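Local coordinates for beta chain (Acipenser persicus, PDB 6IYH), which probably carries oxygen as the haem-bearing beta chain of a four-chain haemoglobin, reversibly binding it at the haem iron, at residues A26-L31 with A51-N56; W36-F41 with G45-A50. All coordinates share one frame; numbering follows the deposited sequence.

Contact 1 of 2, residues A26-L31 with A51-N56; sequences ALVRLL and AAIAGN
V28, L31, I53 and A54 pack the B helix of the globin fold (within 19-33) against the short D helix (50-55), next to the start of the E helix. The local axes come within 9.4 Å and run nearly antiparallel, at 158°, and the closest backbone pairing is V28 with A54. I53 is the side chain inserted between the two B-helix residues. Its chi1 of -69° sets CG2 anti to the backbone N and CG1 anti to the carbonyl carbon, which divides the work between the two branches: CG2 serves mainly V28, while CD1 at the end of the longer branch serves L31. The V28 and I53 side chains lie alongside each other, pointing opposite ways, with V28 CG1 at 3.9 Å from I53 CG2. The same I53 methyl lies 3.9 Å from V28 CA, so it touches the helix backbone as well as the isopropyl group. The other V28 methyl, CG2, meets A54 CA at 4.1 Å, on the more exposed flank. L31 meets I53 at a slant, and its CD1 reaches I53 CG2 at 4.1 Å. No hydrogen bond links the two segments, and the side chains that meet across them are all aliphatic. V59 of helix 57-75 touches both V28 and L31 and so completes the packing on the E-helix side, while V28 also touches an apolar side chain of a neighbouring subunit. At the C-terminal end of segment 26-31, I53 CD1 sits 3.9 Å from both L31 CB and the backbone atom L31 O.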
loop_
_atom_site.group_PDB
_atom_site.type_symbol
_atom_site.label_atom_id
_atom_site.label_comp_id
_atom_site.label_asym_id
_atom_site.label_seq_id
_atom_site.Cartn_x
_atom_site.Cartn_y
_atom_site.Cartn_z
ATOM N N ALA B 26 1.153 -2.205 -21.789
ATOM C CA ALA B 26 1.236 -1.856 -20.427
ATOM C C ALA B 26 0.104 -0.902 -19.992
ATOM O O ALA B 26 -0.551 -1.145 -18.908
ATOM C CB ALA B 26 2.617 -1.207 -20.086
ATOM N N LEU B 27 -0.181 0.112 -20.812
ATOM C CA LEU B 27 -1.264 1.025 -20.406
ATOM C C LEU B 27 -2.641 0.354 -20.516
ATOM O O LEU B 27 -3.533 0.654 -19.714
ATOM C CB LEU B 27 -1.223 2.271 -21.277
ATOM C CG LEU B 27 -2.192 3.358 -20.859
ATOM C CD1 LEU B 27 -2.041 3.772 -19.443
ATOM C CD2 LEU B 27 -1.999 4.604 -21.763
ATOM N N VAL B 28 -2.847 -0.517 -21.523
ATOM C CA VAL B 28 -4.060 -1.273 -21.623
ATOM C C VAL B 28 -4.323 -2.052 -20.343
ATOM O O VAL B 28 -5.447 -2.035 -19.791
ATOM C CB VAL B 28 -4.091 -2.217 -22.836
ATOM C CG1 VAL B 28 -5.285 -3.115 -22.790
ATOM C CG2 VAL B 28 -4.123 -1.367 -24.093
ATOM N N ARG B 29 -3.296 -2.769 -19.910
ATOM C CA ARG B 29 -3.391 -3.506 -18.684
ATOM C C ARG B 29 -3.671 -2.639 -17.509
ATOM O O ARG B 29 -4.516 -3.026 -16.691
ATOM C CB ARG B 29 -2.195 -4.441 -18.448
ATOM C CG ARG B 29 -2.155 -5.626 -19.468
ATOM C CD ARG B 29 -0.865 -6.410 -19.308
ATOM N NE ARG B 29 -0.779 -7.363 -20.405
ATOM C CZ ARG B 29 -1.331 -8.577 -20.364
ATOM N NH1 ARG B 29 -1.917 -9.046 -19.257
ATOM N NH2 ARG B 29 -1.272 -9.339 -21.431
ATOM N N LEU B 30 -3.040 -1.453 -17.401
ATOM C CA LEU B 30 -3.317 -0.589 -16.319
ATOM C C LEU B 30 -4.824 -0.266 -16.282
ATOM O O LEU B 30 -5.502 -0.321 -15.251
ATOM C CB LEU B 30 -2.502 0.703 -16.373
ATOM C CG LEU B 30 -2.807 1.671 -15.262
ATOM C CD1 LEU B 30 -2.246 1.205 -13.954
ATOM C CD2 LEU B 30 -2.340 3.052 -15.612
ATOM N N LEU B 31 -5.336 0.133 -17.430
ATOM C CA LEU B 31 -6.739 0.607 -17.511
ATOM C C LEU B 31 -7.788 -0.513 -17.351
ATOM O O LEU B 31 -8.914 -0.248 -16.805
ATOM C CB LEU B 31 -6.934 1.343 -18.836
ATOM C CG LEU B 31 -6.122 2.621 -19.003
ATOM C CD1 LEU B 31 -6.311 3.091 -20.447
ATOM C CD2 LEU B 31 -6.611 3.673 -18.031
ATOM N N ALA B 51 -12.360 -4.153 -24.604
ATOM C CA ALA B 51 -12.225 -4.149 -26.028
ATOM C C ALA B 51 -12.010 -2.695 -26.522
ATOM O O ALA B 51 -11.101 -2.442 -27.409
ATOM C CB ALA B 51 -13.498 -4.750 -26.668
ATOM N N ALA B 52 -12.776 -1.793 -25.930
ATOM C CA ALA B 52 -12.657 -0.342 -26.272
ATOM C C ALA B 52 -11.269 0.223 -25.927
ATOM O O ALA B 52 -10.654 0.952 -26.687
ATOM C CB ALA B 52 -13.717 0.436 -25.562
ATOM N N ILE B 53 -10.760 -0.174 -24.761
ATOM C CA ILE B 53 -9.427 0.230 -24.321
ATOM C C ILE B 53 -8.378 -0.288 -25.273
ATOM O O ILE B 53 -7.503 0.478 -25.789
ATOM C CB ILE B 53 -9.161 -0.258 -22.891
ATOM C CG1 ILE B 53 -10.045 0.501 -21.855
ATOM C CG2 ILE B 53 -7.699 -0.117 -22.561
ATOM C CD1 ILE B 53 -10.174 -0.170 -20.503
ATOM N N ALA B 54 -8.423 -1.597 -25.557
ATOM C CA ALA B 54 -7.383 -2.222 -26.371
ATOM C C ALA B 54 -7.326 -1.716 -27.762
ATOM O O ALA B 54 -6.293 -1.665 -28.355
ATOM C CB ALA B 54 -7.596 -3.746 -26.381
ATOM N N GLY B 55 -8.452 -1.283 -28.297
ATOM C CA GLY B 55 -8.405 -0.720 -29.655
ATOM C C GLY B 55 -8.293 0.755 -29.768
ATOM O O GLY B 55 -8.307 1.299 -30.881
ATOM N N ASN B 56 -8.247 1.460 -28.640
ATOM C CA ASN B 56 -8.233 2.898 -28.658
ATOM C C ASN B 56 -6.859 3.475 -29.079
ATOM O O ASN B 56 -5.874 3.424 -28.350
ATOM C CB ASN B 56 -8.652 3.388 -27.252
ATOM C CG ASN B 56 -8.848 4.865 -27.177
ATOM O OD1 ASN B 56 -8.051 5.627 -27.639
ATOM N ND2 ASN B 56 -9.893 5.285 -26.509
#

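Contact 2 of 2, residues W36-F41 with G45-A50; sequences WTQRYF and GNISDA. With HEM (protoporphyrin IX containing Fe), chain D.
I47 reaches Q38 and F41 because its chi1 of 53° places CG1 between the backbone N and the carbonyl carbon, and a chi2 of 175° then extends the branch until CD1 lies 3.8 Å from F41 CB. The same methyl is 3.9 Å from Q38 CB, so one isoleucine branch packs against two side chains three positions apart in segment 36-41. The Q38 chain, stretched out from CG onward, lies antiparallel to the I47 side chain and carries its amide beside the I47 backbone. The fit of that amide to I47 O is too tight to interpret. Its polar links lie elsewhere: NE2 bonds to L31 O of helix 19-33, and to a water at 2.9 Å that in turn donates to S48 O, bridging the segments. The loop is braced by an Asx turn in which N46 OD1 accepts twice. S48 OG approaches in the carbonyl plane, on a lone pair, at 2.8 Å, whereas S48 N comes from above that plane. D49 then caps the following helix at A52 N. On the haem side, F41 has chi1 at -67°, which sends the ring away from I47 until CZ stands 3.4 Å from CHD of the haem; the ring also meets that of H62. Y40 CD2 meets the vinyl carbon CBC of the haem at 3.6 Å. A water is bound to the haem iron, 2.1 Å from FE. These features identify the C helix and CD corner of a globin, with the CD phenylalanine lying against the haem.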
loop_
_atom_site.group_PDB
_atom_site.type_symbol
_atom_site.label_atom_id
_atom_site.label_comp_id
_atom_site.label_asym_id
_atom_site.label_seq_id
_atom_site.Cartn_x
_atom_site.Cartn_y
_atom_site.Cartn_z
ATOM N N TRP B 36 -10.251 2.108 -12.137
ATOM C CA TRP B 36 -10.346 3.415 -11.549
ATOM C C TRP B 36 -9.375 4.395 -12.102
ATOM O O TRP B 36 -9.670 5.578 -12.116
ATOM C CB TRP B 36 -10.244 3.364 -10.060
ATOM C CG TRP B 36 -9.051 2.629 -9.513
ATOM C CD1 TRP B 36 -7.803 3.150 -9.263
ATOM C CD2 TRP B 36 -8.993 1.263 -9.161
ATOM N NE1 TRP B 36 -6.998 2.192 -8.774
ATOM C CE2 TRP B 36 -7.684 1.016 -8.701
ATOM C CE3 TRP B 36 -9.904 0.192 -9.229
ATOM C CZ2 TRP B 36 -7.301 -0.185 -8.226
ATOM C CZ3 TRP B 36 -9.512 -1.005 -8.795
ATOM C CH2 TRP B 36 -8.194 -1.210 -8.341
ATOM N N THR B 37 -8.269 3.905 -12.672
ATOM C CA THR B 37 -7.339 4.767 -13.294
ATOM C C THR B 37 -7.885 5.445 -14.540
ATOM O O THR B 37 -7.295 6.430 -14.942
ATOM C CB THR B 37 -6.005 4.013 -13.672
ATOM O OG1 THR B 37 -6.249 2.942 -14.589
ATOM C CG2 THR B 37 -5.332 3.453 -12.382
ATOM N N GLN B 38 -8.960 4.908 -15.119
ATOM C CA GLN B 38 -9.632 5.492 -16.247
ATOM C C GLN B 38 -10.052 6.965 -15.938
ATOM O O GLN B 38 -10.097 7.802 -16.874
ATOM C CB GLN B 38 -10.826 4.665 -16.720
ATOM C CG GLN B 38 -10.532 3.276 -17.319
ATOM C CD GLN B 38 -11.707 2.360 -17.246
ATOM O OE1 GLN B 38 -12.857 2.843 -17.154
ATOM N NE2 GLN B 38 -11.486 1.054 -17.274
ATOM N N ARG B 39 -10.276 7.287 -14.666
ATOM C CA ARG B 39 -10.714 8.639 -14.307
ATOM C C ARG B 39 -9.674 9.677 -14.663
ATOM O O ARG B 39 -10.013 10.856 -14.840
ATOM C CB ARG B 39 -11.037 8.775 -12.817
ATOM C CG ARG B 39 -9.832 8.882 -11.858
ATOM C CD ARG B 39 -10.204 9.159 -10.395
ATOM N NE ARG B 39 -10.914 10.403 -10.250
ATOM C CZ ARG B 39 -10.352 11.609 -10.233
ATOM N NH1 ARG B 39 -9.049 11.757 -10.371
ATOM N NH2 ARG B 39 -11.100 12.690 -10.051
ATOM N N TYR B 40 -8.401 9.281 -14.687
ATOM C CA TYR B 40 -7.356 10.282 -14.893
ATOM C C TYR B 40 -7.209 10.596 -16.381
ATOM O O TYR B 40 -6.666 11.615 -16.702
ATOM C CB TYR B 40 -6.062 9.830 -14.307
ATOM C CG TYR B 40 -6.044 9.583 -12.818
ATOM C CD1 TYR B 40 -5.917 10.619 -11.897
ATOM C CD2 TYR B 40 -6.159 8.296 -12.324
ATOM C CE1 TYR B 40 -5.850 10.403 -10.526
ATOM C CE2 TYR B 40 -6.058 8.051 -10.923
ATOM C CZ TYR B 40 -5.944 9.125 -10.014
ATOM O OH TYR B 40 -5.813 8.924 -8.633
ATOM N N PHE B 41 -7.769 9.784 -17.249
ATOM C CA PHE B 41 -7.547 9.851 -18.704
ATOM C C PHE B 41 -8.880 10.073 -19.465
ATOM O O PHE B 41 -9.153 9.428 -20.477
ATOM C CB PHE B 41 -6.996 8.514 -19.182
ATOM C CG PHE B 41 -5.653 8.193 -18.684
ATOM C CD1 PHE B 41 -4.507 8.775 -19.249
ATOM C CD2 PHE B 41 -5.482 7.243 -17.713
ATOM C CE1 PHE B 41 -3.230 8.470 -18.766
ATOM C CE2 PHE B 41 -4.233 6.969 -17.221
ATOM C CZ PHE B 41 -3.108 7.540 -17.792
ATOM N N GLY B 45 -11.566 9.488 -24.536
ATOM C CA GLY B 45 -12.852 9.027 -24.941
ATOM C C GLY B 45 -13.269 7.812 -24.170
ATOM O O GLY B 45 -13.025 7.692 -22.945
ATOM N N ASN B 46 -13.905 6.889 -24.871
ATOM C CA ASN B 46 -14.433 5.730 -24.264
ATOM C C ASN B 46 -13.318 4.716 -23.963
ATOM O O ASN B 46 -12.697 4.138 -24.848
ATOM C CB ASN B 46 -15.539 5.088 -25.098
ATOM C CG ASN B 46 -16.105 3.828 -24.435
ATOM O OD1 ASN B 46 -16.069 3.659 -23.174
ATOM N ND2 ASN B 46 -16.599 2.901 -25.276
ATOM N N ILE B 47 -13.047 4.586 -22.663
ATOM C CA ILE B 47 -12.059 3.636 -22.165
ATOM C C ILE B 47 -12.680 2.827 -21.048
ATOM O O ILE B 47 -11.975 2.471 -20.078
ATOM C CB ILE B 47 -10.763 4.320 -21.734
ATOM C CG1 ILE B 47 -11.052 5.443 -20.757
ATOM C CG2 ILE B 47 -10.040 4.909 -22.963
ATOM C CD1 ILE B 47 -9.847 6.141 -20.153
ATOM N N SER B 48 -13.974 2.482 -21.183
ATOM C CA SER B 48 -14.716 1.877 -20.075
ATOM C C SER B 48 -14.842 0.367 -20.164
ATOM O O SER B 48 -15.459 -0.203 -19.277
ATOM C CB SER B 48 -16.139 2.454 -19.997
ATOM O OG SER B 48 -16.868 2.013 -21.120
ATOM N N ASP B 49 -14.359 -0.293 -21.220
ATOM C CA ASP B 49 -14.357 -1.731 -21.291
ATOM C C ASP B 49 -13.142 -2.213 -22.045
ATOM O O ASP B 49 -12.528 -1.422 -22.784
ATOM C CB ASP B 49 -15.629 -2.279 -21.938
ATOM C CG ASP B 49 -15.812 -1.851 -23.380
ATOM O OD1 ASP B 49 -15.246 -2.495 -24.294
ATOM O OD2 ASP B 49 -16.572 -0.873 -23.554
ATOM N N ALA B 50 -12.768 -3.474 -21.813
ATOM C CA ALA B 50 -11.510 -4.022 -22.359
ATOM C C ALA B 50 -11.302 -3.891 -23.851
ATOM O O ALA B 50 -10.183 -3.603 -24.355
ATOM C CB ALA B 50 -11.358 -5.505 -21.918
HETATM C CHA HEM D . 1.009 12.217 -18.903
HETATM C CHB HEM D . 4.893 9.562 -17.947
HETATM C CHC HEM D . 2.242 6.966 -14.813
HETATM C CHD HEM D . -1.589 9.760 -15.690
HETATM C C1A HEM D . 2.287 11.711 -18.856
HETATM C C2A HEM D . 3.318 12.149 -19.743
HETATM C C3A HEM D . 4.384 11.406 -19.500
HETATM C C4A HEM D . 4.043 10.469 -18.488
HETATM C CMA HEM D . 5.743 11.510 -20.195
HETATM C CAA HEM D . 3.256 13.271 -20.764
HETATM C CBA HEM D . 3.788 14.551 -20.123
HETATM C CGA HEM D . 3.810 15.754 -21.055
HETATM O O1A HEM D . 2.760 16.271 -21.490
HETATM O O2A HEM D . 4.892 16.268 -21.391
HETATM C C1B HEM D . 4.508 8.592 -16.999
HETATM C C2B HEM D . 5.390 7.600 -16.447
HETATM C C3B HEM D . 4.610 6.834 -15.631
HETATM C C4B HEM D . 3.294 7.457 -15.584
HETATM C CMB HEM D . 6.861 7.293 -16.778
HETATM C CAB HEM D . 4.912 5.647 -14.802
HETATM C CBB HEM D . 6.008 4.885 -14.971
HETATM C C1C HEM D . 0.945 7.419 -14.791
HETATM C C2C HEM D . -0.167 6.912 -14.018
HETATM C C3C HEM D . -1.258 7.732 -14.269
HETATM C C4C HEM D . -0.790 8.806 -15.148
HETATM C CMC HEM D . -0.067 5.618 -13.293
HETATM C CAC HEM D . -2.673 7.629 -13.831
HETATM C CBC HEM D . -3.113 6.529 -13.201
HETATM C C1D HEM D . -1.162 10.622 -16.717
HETATM C C2D HEM D . -2.088 11.545 -17.349
HETATM C C3D HEM D . -1.381 12.282 -18.217
HETATM C C4D HEM D . -0.033 11.720 -18.112
HETATM C CMD HEM D . -3.565 11.734 -16.993
HETATM C CAD HEM D . -1.875 13.367 -19.163
HETATM C CBD HEM D . -2.535 12.580 -20.334
HETATM C CGD HEM D . -3.112 13.399 -21.477
HETATM O O1D HEM D . -2.419 13.715 -22.461
HETATM O O2D HEM D . -4.309 13.676 -21.467
HETATM N NA HEM D . 2.742 10.701 -18.117
HETATM N NB HEM D . 3.297 8.527 -16.399
HETATM N NC HEM D . 0.518 8.584 -15.412
HETATM N ND HEM D . 0.119 10.725 -17.150
HETATM FE FE HEM D . 1.661 9.691 -16.764
HETATM O O HOH W 1 -13.236 -1.195 -17.157
HETATM O O HOH W 2 1.017 8.272 -18.144
#

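Overall arrangement
Both contacts are largely buried, each with one exposed residue at its margin, and their centres lie about 9 Å apart on the same side of the chain's centre. They share the run from helix 19-33 to helix 50-55: contact 1 joins the two helices that bound it, and contact 2 folds the intervening C-helix and CD-corner segments together. Their chemistry differs accordingly. Contact 1 is helix packing by aliphatic side chains, with no hydrogen bond across it, whereas contact 2 combines aliphatic packing with a water bridge, an Asx turn and direct haem contact. I53 also touches both Q38 and I47, and L31 touches T37 and F41, so the two contacts adjoin, and contact 2 carries the packing on to the haem.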